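Local coordinates for putative cytoplasmic protein (PDB 2Q02) that is of unknown function but binds a zinc ion in a TIM barrel of the xylose isomerase-like kind and may be an isomerase, at residues K14-L19 / A257-Q262; A23-V28 / N34-R39; T171-L176 / E213-L218. One frame throughout, in Å; residues are numbered along the deposited sequence.

Interaction 1: residues K14-L19 / A257-Q262; sequences KIAPGL and AEIEEQ
Ile259 meets Ala16 and Leu19 because its first torsion (chi1 -71°) sets CG1 opposite the carbonyl carbon and the second, near 180°, extends CD1 straight out from helix 256-271. The matching pair of torsions in Leu19, with CG likewise opposite the carbonyl carbon (chi1 -65°), sends CD1 of that residue back toward the helix. The two side chains therefore meet tip to tip, Leu19 CD1 lying 4.0 Å from Ile259 CD1. The same methyl also touches Ala16, whose CB is 3.9 Å from Ile259 CD1, and rests near the backbone of the residue before it, with Ile15 O 3.9 Å from Ile259 CD1. That terminal methyl makes the nearest approach in all three contacts, a methyl resting in the bend of the loop. The curvature has a clear source: Ala16 to Leu19 form a type I beta turn, closed by the backbone bond from Leu19 N to Ala16 O (3.3 Å), and the turn brings Ala16 and Leu19 round to the same methyl. Contact across the pair is apolar or van der Waals throughout. Leu27 of helix 21-30 touches both Leu19 and Ile259, so a third element closes the cluster, while Ile15 packs on Ile263 one turn further along the final helix. At 7.5 Å, the CA atoms of Ile15 and Ile259 are the nearest across the two segments. Here the loop that follows the first strand is seated against the last helix, a packing that belongs to the closure of a TIM barrel, where the beginning and end of the chain come together.

Interaction 2: residues A23-V28 / N34-R39; sequences AFFRLV and NKVELR
Val36 points from strand 35-39 toward helix 21-30, where its side-chain carbons meet Phe24, Phe25 and Val28. CB comes first, 4.0 Å from Phe24 CE2, at the end of a ring that slides past the valine in the opposite direction. CG1, opposite the carbonyl carbon (chi1 -65°), goes deeper: it lies 3.8 Å from Phe24 CZ and 3.9 Å from Val28 CG2, and is thus lodged between two residues one helical turn apart. CG2 turns instead to Phe25, whose CE1 is 4.0 Å from Val36 CG2, the two side chains crossing at about a right angle. That same Phe25 carbon serves a second strand residue, since Leu38 CD2 reaches the edge of the ring, near its plane, 4.0 Å from Phe25 CE1. Phe25 starts out along the flank of the helix and gains the strand through its far end; Phe24, with CG opposite its own backbone N (chi1 167°), is aimed at the strand from the outset. Val28 also brings CG1 close to the backbone of Lys35. The helix runs nearly antiparallel to the strand, at 156° between their directions, with 9.7 Å between the axes of the short segments. On the other side of the strand Glu37 points into the barrel, where its OE2 is hydrogen-bonded to Thr69, Asn71 and the zinc ligand His197. Such a division, apolar residues to the helix and polar ones to the interior, marks the beta-alpha-beta unit of strand 9-12, helix 21-30 and strand 35-39 that opens this TIM barrel.

Interaction 3: residues T171-L176 / E213-L218; sequences TFHHHL and EQRIML
Arg215 and Phe172 make the apolar part of this contact, a CH-pi interaction in which the aliphatic stem of the arginine lies over one face of the aromatic ring. Arg215 CD is 3.6 Å from the centroid of the Phe172 ring, only 19° off the ring normal, and Arg215 CG approaches the rim, 3.4 Å from Phe172 CD2. The opposite face of the ring is met by Leu176 CD1 from the next turn of the same helix, so the phenyl group is sandwiched between a leucine methyl and an arginine methylene.

The second kind of contact involves the guanidinium. Because the arginine chain bends at its third torsion (chi3 66°), this group turns back over the beginning of the phenylalanine side chain, with Phe172 CB 3.7 Å from Arg215 NE. Its plane is nearly parallel to the ring, 11° apart, but the group lies over CB rather than over the ring. His173 stands almost perpendicular to the guanidinium, its NE2 3.6 Å from Arg215 NH1 without a hydrogen bond between them; both nitrogens face an unidentified bound molecule, hydrogen-bonded to NE2 and only weakly to NH1.

The polar grip comes from neighbouring residues: Arg215 NE is hydrogen-bonded to Ser199, NH1 forms a salt bridge with Asp212, and NH2 bonds to both Asp170 and Glu245, while His173 ND1 is hydrogen-bonded to Gly142. The bonds to Arg215 fix the orientation of the guanidinium. Asp170 and Glu245 are zinc ligands, and Glu139 and His197 complete the site; Arg215 is therefore a second-shell residue, here packed against an aromatic ring at the metal site of a xylose isomerase-like TIM barrel.

In the fold
The three contacts illustrate how parts of one closed eight-stranded parallel barrel pack together near its zinc site. Along the chain the first segment of interaction 1, the loop after strand 9-12, comes first; interaction 2 follows, joining helix 21-30 to the second strand, then interaction 3, between helix 171-176 and the loop after strand 193-198, and last the segment of helix 256-271 that closes interaction 1. The centres of interactions 1 and 2 are about 10 Å apart, and Leu27 of helix 21-30 packs on Leu19 and Ile259; those of 1 and 3 are about 17 Å apart, bridged where Met217 touches Ile15 and Gln262. Interactions 2 and 3, about 21 Å apart between centres, do not touch, yet both reach second-shell residues of the same zinc site.

Interaction 1: residues K14-L19 / A257-Q262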
loop_
_atom_site.group_PDB
_atom_site.type_symbol
_atom_site.label_atom_id
_atom_site.label_comp_id
_atom_site.label_asym_id
_atom_site.label_seq_id
_atom_site.Cartn_x
_atom_site.Cartn_y
_atom_site.Cartn_z
ATOM N N LYS A 14 -4.422 -3.244 7.942
ATOM C CA LYS A 14 -3.593 -2.769 9.068
ATOM C C LYS A 14 -4.365 -1.894 10.055
ATOM O O LYS A 14 -3.950 -1.767 11.202
ATOM C CB LYS A 14 -2.350 -2.010 8.583
ATOM C CG LYS A 14 -1.165 -2.030 9.591
ATOM C CD LYS A 14 -0.304 -3.280 9.435
ATOM C CE LYS A 14 0.687 -3.445 10.584
ATOM N NZ LYS A 14 0.928 -4.879 11.028
ATOM N N ILE A 15 -5.470 -1.289 9.602
ATOM C CA ILE A 15 -6.328 -0.440 10.452
ATOM C C ILE A 15 -7.085 -1.233 11.535
ATOM O O ILE A 15 -7.538 -0.665 12.523
ATOM C CB ILE A 15 -7.329 0.390 9.575
ATOM C CG1 ILE A 15 -7.872 1.598 10.326
ATOM C CG2 ILE A 15 -8.476 -0.469 9.040
ATOM C CD1 ILE A 15 -8.564 2.600 9.416
ATOM N N ALA A 16 -7.193 -2.546 11.359
ATOM C CA ALA A 16 -8.012 -3.377 12.233
ATOM C C ALA A 16 -7.276 -4.617 12.731
ATOM O O ALA A 16 -7.700 -5.749 12.435
ATOM C CB ALA A 16 -9.286 -3.789 11.503
ATOM N N PRO A 17 -6.205 -4.419 13.523
ATOM C CA PRO A 17 -5.395 -5.548 14.011
ATOM C C PRO A 17 -6.180 -6.539 14.889
ATOM O O PRO A 17 -5.838 -7.724 14.930
ATOM C CB PRO A 17 -4.295 -4.867 14.838
ATOM C CG PRO A 17 -4.888 -3.558 15.253
ATOM C CD PRO A 17 -5.704 -3.135 14.039
ATOM N N GLY A 18 -7.221 -6.063 15.569
ATOM C CA GLY A 18 -7.975 -6.895 16.491
ATOM C C GLY A 18 -9.128 -7.671 15.878
ATOM O O GLY A 18 -9.723 -8.504 16.541
ATOM N N LEU A 19 -9.450 -7.413 14.619
ATOM C CA LEU A 19 -10.614 -8.035 13.975
ATOM C C LEU A 19 -10.257 -9.245 13.128
ATOM O O LEU A 19 -9.296 -9.205 12.336
ATOM C CB LEU A 19 -11.315 -7.024 13.061
ATOM C CG LEU A 19 -11.944 -5.829 13.773
ATOM C CD1 LEU A 19 -12.561 -4.879 12.753
ATOM C CD2 LEU A 19 -12.980 -6.308 14.797
ATOM N N ALA A 257 -16.580 0.631 16.165
ATOM C CA ALA A 257 -17.230 1.927 16.003
ATOM C C ALA A 257 -16.188 3.025 15.731
ATOM O O ALA A 257 -16.343 3.791 14.779
ATOM C CB ALA A 257 -18.074 2.262 17.247
ATOM N N GLU A 258 -15.133 3.083 16.554
ATOM C CA GLU A 258 -14.056 4.075 16.404
ATOM C C GLU A 258 -13.381 3.967 15.024
ATOM O O GLU A 258 -13.044 4.989 14.406
ATOM C CB GLU A 258 -13.021 3.901 17.526
ATOM C CG GLU A 258 -11.781 4.825 17.457
ATOM C CD GLU A 258 -11.948 6.144 18.232
ATOM O OE1 GLU A 258 -12.096 6.117 19.489
ATOM O OE2 GLU A 258 -11.907 7.210 17.572
ATOM N N ILE A 259 -13.193 2.728 14.554
ATOM C CA ILE A 259 -12.635 2.449 13.223
ATOM C C ILE A 259 -13.549 3.010 12.150
ATOM O O ILE A 259 -13.069 3.642 11.199
ATOM C CB ILE A 259 -12.447 0.927 12.969
ATOM C CG1 ILE A 259 -11.309 0.356 13.811
ATOM C CG2 ILE A 259 -12.113 0.634 11.515
ATOM C CD1 ILE A 259 -11.222 -1.181 13.712
ATOM N N GLU A 260 -14.855 2.777 12.286
ATOM C CA GLU A 260 -15.826 3.304 11.324
ATOM C C GLU A 260 -15.766 4.834 11.278
ATOM O O GLU A 260 -15.825 5.419 10.199
ATOM C CB GLU A 260 -17.254 2.827 11.643
ATOM C CG GLU A 260 -17.529 1.326 11.383
ATOM C CD GLU A 260 -18.929 0.864 11.827
ATOM O OE1 GLU A 260 -19.899 1.043 11.067
ATOM O OE2 GLU A 260 -19.072 0.297 12.927
ATOM N N GLU A 261 -15.631 5.469 12.443
ATOM C CA GLU A 261 -15.579 6.933 12.556
ATOM C C GLU A 261 -14.374 7.542 11.843
ATOM O O GLU A 261 -14.479 8.572 11.191
ATOM C CB GLU A 261 -15.533 7.354 14.037
ATOM C CG GLU A 261 -16.858 7.226 14.816
ATOM C CD GLU A 261 -16.692 7.523 16.315
ATOM O OE1 GLU A 261 -15.599 7.976 16.736
ATOM O OE2 GLU A 261 -17.648 7.304 17.087
ATOM N N GLN A 262 -13.226 6.902 11.985
ATOM C CA GLN A 262 -11.964 7.423 11.447
ATOM C C GLN A 262 -11.883 7.301 9.938
ATOM O O GLN A 262 -11.267 8.125 9.266
ATOM C CB GLN A 262 -10.803 6.665 12.066
ATOM C CG GLN A 262 -10.678 6.872 13.572
ATOM C CD GLN A 262 -9.737 8.000 13.948
ATOM O OE1 GLN A 262 -9.188 8.692 13.092
ATOM N NE2 GLN A 262 -9.543 8.182 15.243
#

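Interaction 2: residues A23-V28 / N34-R39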
loop_
_atom_site.group_PDB
_atom_site.type_symbol
_atom_site.label_atom_id
_atom_site.label_comp_id
_atom_site.label_asym_id
_atom_site.label_seq_id
_atom_site.Cartn_x
_atom_site.Cartn_y
_atom_site.Cartn_z
ATOM N N ALA A 23 -15.054 -10.269 10.503
ATOM C CA ALA A 23 -15.393 -9.036 11.211
ATOM C C ALA A 23 -14.883 -7.807 10.453
ATOM O O ALA A 23 -15.550 -6.784 10.379
ATOM C CB ALA A 23 -14.816 -9.067 12.632
ATOM N N PHE A 24 -13.688 -7.927 9.888
ATOM C CA PHE A 24 -13.086 -6.840 9.126
ATOM C C PHE A 24 -13.875 -6.586 7.836
ATOM O O PHE A 24 -14.238 -5.450 7.535
ATOM C CB PHE A 24 -11.607 -7.134 8.847
ATOM C CG PHE A 24 -10.996 -6.233 7.831
ATOM C CD1 PHE A 24 -11.000 -4.867 8.015
ATOM C CD2 PHE A 24 -10.404 -6.750 6.686
ATOM C CE1 PHE A 24 -10.441 -4.024 7.078
ATOM C CE2 PHE A 24 -9.827 -5.907 5.739
ATOM C CZ PHE A 24 -9.859 -4.541 5.935
ATOM N N PHE A 25 -14.165 -7.657 7.101
ATOM C CA PHE A 25 -14.930 -7.572 5.851
ATOM C C PHE A 25 -16.334 -7.031 6.092
ATOM O O PHE A 25 -16.835 -6.233 5.298
ATOM C CB PHE A 25 -15.041 -8.957 5.170
ATOM C CG PHE A 25 -13.784 -9.419 4.432
ATOM C CD1 PHE A 25 -12.538 -8.824 4.634
ATOM C CD2 PHE A 25 -13.857 -10.487 3.546
ATOM C CE1 PHE A 25 -11.419 -9.269 3.956
ATOM C CE2 PHE A 25 -12.727 -10.924 2.865
ATOM C CZ PHE A 25 -11.517 -10.315 3.078
ATOM N N ARG A 26 -16.959 -7.477 7.181
ATOM C CA ARG A 26 -18.327 -7.071 7.529
ATOM C C ARG A 26 -18.372 -5.560 7.824
ATOM O O ARG A 26 -19.314 -4.874 7.433
ATOM C CB ARG A 26 -18.870 -7.906 8.714
ATOM C CG ARG A 26 -20.322 -7.594 9.094
ATOM C CD ARG A 26 -20.888 -8.561 10.136
ATOM N NE ARG A 26 -19.993 -8.703 11.286
ATOM C CZ ARG A 26 -19.613 -9.856 11.852
ATOM N NH1 ARG A 26 -20.073 -11.036 11.426
ATOM N NH2 ARG A 26 -18.772 -9.823 12.887
ATOM N N LEU A 27 -17.335 -5.050 8.483
ATOM C CA LEU A 27 -17.212 -3.615 8.779
ATOM C C LEU A 27 -17.105 -2.790 7.495
ATOM O O LEU A 27 -17.828 -1.794 7.326
ATOM C CB LEU A 27 -15.994 -3.379 9.688
ATOM C CG LEU A 27 -15.659 -1.977 10.178
ATOM C CD1 LEU A 27 -14.878 -2.100 11.465
ATOM C CD2 LEU A 27 -14.879 -1.199 9.134
ATOM N N VAL A 28 -16.219 -3.217 6.592
ATOM C CA VAL A 28 -16.007 -2.525 5.317
ATOM C C VAL A 28 -17.305 -2.482 4.484
ATOM O O VAL A 28 -17.605 -1.463 3.855
ATOM C CB VAL A 28 -14.857 -3.170 4.510
ATOM C CG1 VAL A 28 -14.744 -2.559 3.112
ATOM C CG2 VAL A 28 -13.541 -3.034 5.253
ATOM N N ASN A 34 -16.031 -1.251 -1.190
ATOM C CA ASN A 34 -15.989 -2.537 -1.884
ATOM C C ASN A 34 -14.558 -3.001 -2.198
ATOM O O ASN A 34 -14.352 -3.859 -3.043
ATOM C CB ASN A 34 -16.812 -2.457 -3.176
ATOM C CG ASN A 34 -16.274 -1.405 -4.168
ATOM O OD1 ASN A 34 -15.130 -0.938 -4.076
ATOM N ND2 ASN A 34 -17.114 -1.034 -5.119
ATOM N N LYS A 35 -13.586 -2.444 -1.485
ATOM C CA LYS A 35 -12.174 -2.754 -1.690
ATOM C C LYS A 35 -11.433 -2.898 -0.377
ATOM O O LYS A 35 -11.636 -2.105 0.538
ATOM C CB LYS A 35 -11.502 -1.663 -2.534
ATOM C CG LYS A 35 -12.013 -1.636 -3.986
ATOM C CD LYS A 35 -11.504 -0.446 -4.807
ATOM C CE LYS A 35 -11.891 -0.601 -6.259
ATOM N NZ LYS A 35 -13.341 -0.671 -6.283
ATOM N N VAL A 36 -10.586 -3.923 -0.296
ATOM C CA VAL A 36 -9.661 -4.104 0.835
ATOM C C VAL A 36 -8.296 -4.558 0.377
ATOM O O VAL A 36 -8.111 -4.927 -0.770
ATOM C CB VAL A 36 -10.141 -5.181 1.857
ATOM C CG1 VAL A 36 -11.421 -4.750 2.527
ATOM C CG2 VAL A 36 -10.320 -6.552 1.171
ATOM N N GLU A 37 -7.356 -4.545 1.307
ATOM C CA GLU A 37 -6.049 -5.151 1.146
ATOM C C GLU A 37 -5.838 -6.103 2.309
ATOM O O GLU A 37 -6.128 -5.755 3.463
ATOM C CB GLU A 37 -4.944 -4.090 1.204
ATOM C CG GLU A 37 -4.945 -3.072 0.070
ATOM C CD GLU A 37 -3.767 -2.117 0.170
ATOM O OE1 GLU A 37 -3.931 -1.066 0.856
ATOM O OE2 GLU A 37 -2.681 -2.437 -0.402
ATOM N N LEU A 38 -5.306 -7.283 2.022
ATOM C CA LEU A 38 -4.860 -8.200 3.074
ATOM C C LEU A 38 -3.346 -8.066 3.279
ATOM O O LEU A 38 -2.676 -7.335 2.552
ATOM C CB LEU A 38 -5.276 -9.644 2.757
ATOM C CG LEU A 38 -6.782 -9.963 2.808
ATOM C CD1 LEU A 38 -7.035 -11.414 2.474
ATOM C CD2 LEU A 38 -7.403 -9.625 4.154
ATOM N N ARG A 39 -2.815 -8.753 4.291
ATOM C CA ARG A 39 -1.420 -8.578 4.692
ATOM C C ARG A 39 -0.801 -9.807 5.408
ATOM O O ARG A 39 -1.471 -10.517 6.181
ATOM C CB ARG A 39 -1.295 -7.382 5.650
ATOM C CG ARG A 39 -2.084 -6.105 5.307
ATOM C CD ARG A 39 -1.795 -5.054 6.375
ATOM N NE ARG A 39 -0.353 -4.862 6.481
ATOM C CZ ARG A 39 0.349 -3.961 5.797
ATOM N NH1 ARG A 39 -0.234 -3.086 4.988
ATOM N NH2 ARG A 39 1.652 -3.910 5.946
#

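Interaction 3: residues T171-L176 / E213-L218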
loop_
_atom_site.group_PDB
_atom_site.type_symbol
_atom_site.label_atom_id
_atom_site.label_comp_id
_atom_site.label_asym_id
_atom_site.label_seq_id
_atom_site.Cartn_x
_atom_site.Cartn_y
_atom_site.Cartn_z
ATOM N N THR A 171 1.740 8.222 0.677
ATOM C CA THR A 171 1.922 9.643 1.026
ATOM C C THR A 171 2.940 9.863 2.157
ATOM O O THR A 171 3.620 10.883 2.179
ATOM C CB THR A 171 0.624 10.318 1.446
ATOM O OG1 THR A 171 0.055 9.594 2.544
ATOM C CG2 THR A 171 -0.358 10.393 0.273
ATOM N N PHE A 172 3.036 8.915 3.081
ATOM C CA PHE A 172 4.048 8.958 4.126
ATOM C C PHE A 172 5.451 8.840 3.541
ATOM O O PHE A 172 6.375 9.585 3.928
ATOM C CB PHE A 172 3.818 7.827 5.126
ATOM C CG PHE A 172 4.939 7.635 6.116
ATOM C CD1 PHE A 172 5.993 6.777 5.839
ATOM C CD2 PHE A 172 4.907 8.275 7.356
ATOM C CE1 PHE A 172 7.019 6.578 6.789
ATOM C CE2 PHE A 172 5.915 8.074 8.306
ATOM C CZ PHE A 172 6.966 7.223 8.028
ATOM N N HIS A 173 5.611 7.884 2.632
ATOM C CA HIS A 173 6.927 7.642 2.043
ATOM C C HIS A 173 7.344 8.780 1.114
ATOM O O HIS A 173 8.523 9.131 1.075
ATOM C CB HIS A 173 7.024 6.249 1.410
ATOM C CG HIS A 173 6.958 5.153 2.425
ATOM N ND1 HIS A 173 7.915 4.997 3.410
ATOM C CD2 HIS A 173 6.030 4.191 2.645
ATOM C CE1 HIS A 173 7.588 3.968 4.177
ATOM N NE2 HIS A 173 6.455 3.457 3.730
ATOM N N HIS A 174 6.381 9.377 0.418
ATOM C CA HIS A 174 6.625 10.613 -0.315
ATOM C C HIS A 174 7.093 11.735 0.632
ATOM O O HIS A 174 8.040 12.488 0.339
ATOM C CB HIS A 174 5.344 11.059 -1.049
ATOM C CG HIS A 174 5.461 12.379 -1.761
ATOM N ND1 HIS A 174 5.833 12.485 -3.085
ATOM C CD2 HIS A 174 5.236 13.647 -1.332
ATOM C CE1 HIS A 174 5.855 13.759 -3.433
ATOM N NE2 HIS A 174 5.499 14.485 -2.388
ATOM N N HIS A 175 6.416 11.865 1.771
ATOM C CA HIS A 175 6.732 12.925 2.716
ATOM C C HIS A 175 8.141 12.795 3.260
ATOM O O HIS A 175 8.830 13.799 3.420
ATOM C CB HIS A 175 5.723 12.925 3.862
ATOM C CG HIS A 175 5.906 14.039 4.842
ATOM N ND1 HIS A 175 6.305 13.824 6.144
ATOM C CD2 HIS A 175 5.717 15.372 4.721
ATOM C CE1 HIS A 175 6.346 14.978 6.784
ATOM N NE2 HIS A 175 6.002 15.934 5.940
ATOM N N LEU A 176 8.564 11.561 3.532
ATOM C CA LEU A 176 9.923 11.308 4.077
ATOM C C LEU A 176 11.033 11.468 3.050
ATOM O O LEU A 176 12.162 11.797 3.416
ATOM C CB LEU A 176 10.046 9.927 4.726
ATOM C CG LEU A 176 9.834 9.893 6.227
ATOM C CD1 LEU A 176 8.370 10.113 6.569
ATOM C CD2 LEU A 176 10.315 8.553 6.732
ATOM N N GLU A 213 5.184 3.842 13.239
ATOM C CA GLU A 213 4.432 3.953 14.503
ATOM C C GLU A 213 3.635 5.284 14.670
ATOM O O GLU A 213 2.691 5.343 15.450
ATOM C CB GLU A 213 5.398 3.733 15.689
ATOM C CG GLU A 213 4.891 4.105 17.077
ATOM C CD GLU A 213 3.594 3.411 17.470
ATOM O OE1 GLU A 213 3.331 2.322 16.918
ATOM O OE2 GLU A 213 2.846 3.953 18.335
ATOM N N GLN A 214 4.032 6.335 13.950
ATOM C CA GLN A 214 3.346 7.634 14.007
ATOM C C GLN A 214 2.191 7.728 13.013
ATOM O O GLN A 214 1.474 8.722 12.987
ATOM C CB GLN A 214 4.323 8.778 13.719
ATOM C CG GLN A 214 5.296 9.109 14.848
ATOM C CD GLN A 214 6.463 8.134 14.944
ATOM O OE1 GLN A 214 7.251 7.989 14.018
ATOM N NE2 GLN A 214 6.569 7.466 16.067
ATOM N N ARG A 215 2.010 6.703 12.192
ATOM C CA ARG A 215 1.055 6.782 11.107
ATOM C C ARG A 215 -0.324 6.399 11.606
ATOM O O ARG A 215 -0.590 5.227 11.915
ATOM C CB ARG A 215 1.479 5.907 9.924
ATOM C CG ARG A 215 2.697 6.433 9.187
ATOM C CD ARG A 215 3.222 5.433 8.230
ATOM N NE ARG A 215 2.280 5.189 7.156
ATOM C CZ ARG A 215 2.498 4.363 6.132
ATOM N NH1 ARG A 215 3.648 3.686 6.024
ATOM N NH2 ARG A 215 1.554 4.210 5.210
ATOM N N ILE A 216 -1.188 7.407 11.680
ATOM C CA ILE A 216 -2.581 7.232 12.085
ATOM C C ILE A 216 -3.510 7.550 10.891
ATOM O O ILE A 216 -3.203 7.197 9.766
ATOM C CB ILE A 216 -2.889 8.044 13.369
ATOM C CG1 ILE A 216 -2.716 9.563 13.162
ATOM C CG2 ILE A 216 -1.979 7.570 14.468
ATOM C CD1 ILE A 216 -2.952 10.381 14.433
HETATM N N MSE A 217 -4.651 8.172 11.130
HETATM C CA MSE A 217 -5.564 8.513 10.059
HETATM C C MSE A 217 -5.579 10.035 9.811
HETATM O O MSE A 217 -4.808 10.791 10.428
HETATM C CB MSE A 217 -6.938 7.907 10.365
HETATM C CG MSE A 217 -6.927 6.378 10.223
HETATM SE SE MSE A 217 -6.947 5.780 8.300
HETATM C CE MSE A 217 -8.833 6.094 7.988
ATOM N N LEU A 218 -6.413 10.473 8.866
ATOM C CA LEU A 218 -6.362 11.857 8.387
ATOM C C LEU A 218 -7.106 12.784 9.319
ATOM O O LEU A 218 -8.237 12.512 9.682
ATOM C CB LEU A 218 -6.915 11.962 6.956
ATOM C CG LEU A 218 -6.147 11.103 5.929
ATOM C CD1 LEU A 218 -6.663 11.328 4.487
ATOM C CD2 LEU A 218 -4.656 11.354 6.010
#